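PDB 4G08: SPI-1 type 3 secretion system secretin from Salmonella enterica subsp. enterica serovar Typhimurium, which forms a ring-shaped multimer with an apparent central pore in the outer membrane, part of the type III secretion system that injects effector proteins into host cells. Local coordinates for residues Leu34-Ile39 and Trp73-Gln78. Sequence-based numbering, arbitrary orientation.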
ATOM      1  N   LEU A  34      10.968  14.953   2.896  1.00 29.23           N
ATOM      2  CA  LEU A  34      10.551  14.200   1.726  1.00 28.00           C
ATOM      3  C   LEU A  34      10.026  15.145   0.662  1.00 29.19           C
ATOM      4  O   LEU A  34       9.404  16.166   0.961  1.00 34.05           O
ATOM      5  CB  LEU A  34       9.456  13.200   2.093  1.00 24.77           C
ATOM      6  CG  LEU A  34       9.828  12.102   3.086  1.00 27.48           C
ATOM      7  CD1 LEU A  34       8.654  11.169   3.319  1.00 27.08           C
ATOM      8  CD2 LEU A  34      11.035  11.320   2.613  1.00 31.80           C
ATOM      9  N   LYS A  35      10.165  14.712  -0.589  1.00 26.96           N
ATOM     10  CA  LYS A  35       9.572  15.423  -1.719  1.00 35.25           C
ATOM     11  C   LYS A  35       8.070  15.162  -1.822  1.00 27.03           C
ATOM     12  O   LYS A  35       7.301  16.035  -2.232  1.00 29.60           O
ATOM     13  CB  LYS A  35      10.272  15.001  -3.011  1.00 35.52           C
ATOM     14  CG  LYS A  35      11.692  15.529  -3.128  1.00 35.40           C
ATOM     15  CD  LYS A  35      12.154  15.560  -4.576  1.00 48.86           C
ATOM     16  CE  LYS A  35      13.665  15.406  -4.688  1.00 59.34           C
ATOM     17  NZ  LYS A  35      14.167  15.504  -6.089  1.00 45.57           N
ATOM     18  N   GLU A  36       7.656  13.973  -1.404  1.00 25.07           N
ATOM     19  CA  GLU A  36       6.279  13.536  -1.580  1.00 21.07           C
ATOM     20  C   GLU A  36       5.457  13.874  -0.357  1.00 23.86           C
ATOM     21  O   GLU A  36       5.920  13.721   0.768  1.00 21.11           O
ATOM     22  CB  GLU A  36       6.232  12.037  -1.814  1.00 26.31           C
ATOM     23  CG  GLU A  36       7.092  11.594  -2.971  1.00 26.29           C
ATOM     24  CD  GLU A  36       8.436  11.062  -2.523  1.00 40.74           C
ATOM     25  OE1 GLU A  36       8.622  10.852  -1.304  1.00 29.59           O
ATOM     26  OE2 GLU A  36       9.303  10.849  -3.399  1.00 44.25           O
ATOM     27  N   PRO A  37       4.201  14.265  -0.572  1.00 19.09           N
ATOM     28  CA  PRO A  37       3.286  14.443   0.533  1.00 21.93           C
ATOM     29  C   PRO A  37       2.887  13.113   1.121  1.00 14.28           C
ATOM     30  O   PRO A  37       2.985  12.077   0.460  1.00 17.08           O
ATOM     31  CB  PRO A  37       2.075  15.109  -0.109  1.00 23.77           C
ATOM     32  CG  PRO A  37       2.105  14.659  -1.512  1.00 20.94           C
ATOM     33  CD  PRO A  37       3.544  14.468  -1.872  1.00 19.41           C
ATOM     34  N   VAL A  38       2.428  13.166   2.361  1.00 15.77           N
ATOM     35  CA  VAL A  38       1.943  11.995   3.051  1.00 14.22           C
ATOM     36  C   VAL A  38       0.480  12.209   3.380  1.00 18.26           C
ATOM     37  O   VAL A  38       0.073  13.309   3.757  1.00 22.94           O
ATOM     38  CB  VAL A  38       2.717  11.744   4.353  1.00 20.07           C
ATOM     39  CG1 VAL A  38       2.225  10.482   5.026  1.00 18.52           C
ATOM     40  CG2 VAL A  38       4.202  11.637   4.069  1.00 22.00           C
ATOM     41  N   ILE A  39      -0.328  11.243   2.975  1.00 12.61           N
ATOM     42  CA  ILE A  39      -1.756  11.305   3.172  1.00 15.17           C
ATOM     43  C   ILE A  39      -2.148  10.277   4.210  1.00 16.13           C
ATOM     44  O   ILE A  39      -1.975   9.078   4.005  1.00 18.02           O
ATOM     45  CB  ILE A  39      -2.475  11.001   1.863  1.00 17.32           C
ATOM     46  CG1 ILE A  39      -1.997  11.967   0.794  1.00 22.05           C
ATOM     47  CG2 ILE A  39      -3.976  11.092   2.036  1.00 23.10           C
ATOM     48  CD1 ILE A  39      -1.984  11.339  -0.571  1.00 28.10           C
ATOM     49  N   TRP A  73       0.676   0.910   4.501  1.00 17.42           N
ATOM     50  CA  TRP A  73       1.096   2.064   3.721  1.00 15.98           C
ATOM     51  C   TRP A  73       1.482   1.696   2.303  1.00 16.25           C
ATOM     52  O   TRP A  73       1.742   0.536   1.992  1.00 15.20           O
ATOM     53  CB  TRP A  73       2.252   2.783   4.402  1.00 15.57           C
ATOM     54  CG  TRP A  73       3.488   2.003   4.422  1.00 16.17           C
ATOM     55  CD1 TRP A  73       3.761   0.931   5.206  1.00 20.21           C
ATOM     56  CD2 TRP A  73       4.656   2.243   3.640  1.00 19.08           C
ATOM     57  NE1 TRP A  73       5.019   0.462   4.942  1.00 26.40           N
ATOM     58  CE2 TRP A  73       5.603   1.272   4.005  1.00 25.82           C
ATOM     59  CE3 TRP A  73       5.001   3.203   2.687  1.00 25.67           C
ATOM     60  CZ2 TRP A  73       6.882   1.241   3.463  1.00 28.40           C
ATOM     61  CZ3 TRP A  73       6.258   3.147   2.120  1.00 32.89           C
ATOM     62  CH2 TRP A  73       7.188   2.181   2.519  1.00 36.63           C
ATOM     63  N   TYR A  74       1.431   2.700   1.437  1.00 17.57           N
ATOM     64  CA  TYR A  74       1.741   2.535   0.032  1.00 14.23           C
ATOM     65  C   TYR A  74       2.405   3.808  -0.477  1.00 15.00           C
ATOM     66  O   TYR A  74       1.983   4.909  -0.140  1.00 16.38           O
ATOM     67  CB  TYR A  74       0.452   2.269  -0.746  1.00 16.02           C
ATOM     68  CG  TYR A  74       0.666   1.970  -2.201  1.00 14.33           C
ATOM     69  CD1 TYR A  74       1.474   0.918  -2.600  1.00 13.63           C
ATOM     70  CD2 TYR A  74       0.127   2.786  -3.178  1.00 17.26           C
ATOM     71  CE1 TYR A  74       1.668   0.639  -3.932  1.00 19.28           C
ATOM     72  CE2 TYR A  74       0.336   2.532  -4.515  1.00 20.91           C
ATOM     73  CZ  TYR A  74       1.142   1.483  -4.885  1.00 24.83           C
ATOM     74  OH  TYR A  74       1.429   1.284  -6.216  1.00 25.79           O
ATOM     75  N   PHE A  75       3.485   3.652  -1.228  1.00 13.11           N
ATOM     76  CA  PHE A  75       4.082   4.760  -1.967  1.00 12.64           C
ATOM     77  C   PHE A  75       3.786   4.547  -3.439  1.00 20.01           C
ATOM     78  O   PHE A  75       4.122   3.496  -3.984  1.00 19.88           O
ATOM     79  CB  PHE A  75       5.596   4.767  -1.750  1.00 17.11           C
ATOM     80  CG  PHE A  75       6.330   5.740  -2.622  1.00 16.76           C
ATOM     81  CD1 PHE A  75       6.079   7.093  -2.535  1.00 13.92           C
ATOM     82  CD2 PHE A  75       7.358   5.305  -3.435  1.00 20.53           C
ATOM     83  CE1 PHE A  75       6.780   7.987  -3.315  1.00 22.82           C
ATOM     84  CE2 PHE A  75       8.062   6.192  -4.218  1.00 23.04           C
ATOM     85  CZ  PHE A  75       7.771   7.535  -4.159  1.00 25.43           C
ATOM     86  N   ASP A  76       3.074   5.482  -4.059  1.00 15.29           N
ATOM     87  CA  ASP A  76       2.610   5.277  -5.434  1.00 18.71           C
ATOM     88  C   ASP A  76       3.534   5.942  -6.448  1.00 22.36           C
ATOM     89  O   ASP A  76       3.259   5.951  -7.651  1.00 21.52           O
ATOM     90  CB  ASP A  76       1.175   5.770  -5.619  1.00 18.46           C
ATOM     91  CG  ASP A  76       1.068   7.272  -5.600  1.00 24.93           C
ATOM     92  OD1 ASP A  76       2.100   7.938  -5.368  1.00 21.99           O
ATOM     93  OD2 ASP A  76      -0.050   7.789  -5.809  1.00 21.12           O
ATOM     94  N   GLY A  77       4.683   6.394  -5.956  1.00 17.70           N
ATOM     95  CA  GLY A  77       5.689   7.054  -6.775  1.00 17.17           C
ATOM     96  C   GLY A  77       5.637   8.563  -6.660  1.00 21.67           C
ATOM     97  O   GLY A  77       6.633   9.244  -6.907  1.00 17.65           O
ATOM     98  N   GLN A  78       4.506   9.080  -6.184  1.00 21.18           N
ATOM     99  CA  GLN A  78       4.345  10.525  -6.037  1.00 18.32           C
ATOM    100  C   GLN A  78       3.889  10.942  -4.653  1.00 15.73           C
ATOM    101  O   GLN A  78       3.999  12.111  -4.290  1.00 18.21           O
ATOM    102  CB  GLN A  78       3.363  11.051  -7.068  1.00 18.50           C
ATOM    103  CG  GLN A  78       3.847  10.853  -8.481  1.00 22.21           C
ATOM    104  CD  GLN A  78       3.315   9.577  -9.089  1.00 25.09           C
ATOM    105  OE1 GLN A  78       2.215   9.128  -8.767  1.00 29.94           O
ATOM    106  NE2 GLN A  78       4.121   8.955  -9.931  1.00 27.89           N
TER
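Glu36 carries most of this contact, lying across the outer end of Phe75 and against the carbonyl oxygen of Gln78. Its carboxylate carbon CD comes 3.6 Å from Phe75 CE1, and its OE2 stands 3.7 Å from Phe75 CZ. The two side chains cross at about a right angle, with the carboxylate and ring planes 66° apart, so the acid meets two ring carbons obliquely and no stack results. Nearer the backbone, Glu36 CB approaches Gln78 O to 3.3 Å, and Pro37 CD reaches the same Gln78 O at 3.4 Å; both are carbon-to-oxygen contacts. The bend of the Glu36 chain at chi2 (98°) brings its carboxylate to the CE1-CZ end of the ring.

On the other segment, Phe75 has CG anti to its backbone N (chi1 172°), and the ring lies under its own turn: Gly77 N sits 3.5 Å above the ring plane, over its centre. That turn is an Asx turn, closed by Gln78 N donating to Asp76 OD1 at 2.8 Å, nearly head-on to the carboxylate oxygen. Asp76 OD1 also accepts from Ala79 N, while Asp76 OD2 is bonded to Tyr81 OH.

Both segments, within the N0 domain, reach into outer strands of a mixed sheet whose middle strand, 80-84, probably sets their spacing through backbone hydrogen bonds: Pro37 and Ile39 with Ile80, Tyr74 with Tyr81. The contact thus joins the approach to strand 38-40 with the hairpin turn after strand 71-75. With no hydrogen bond across it and only 151 Å² buried, carboxylate against ring carbons and carbonyl oxygen against aliphatic carbons imply surface van der Waals packing.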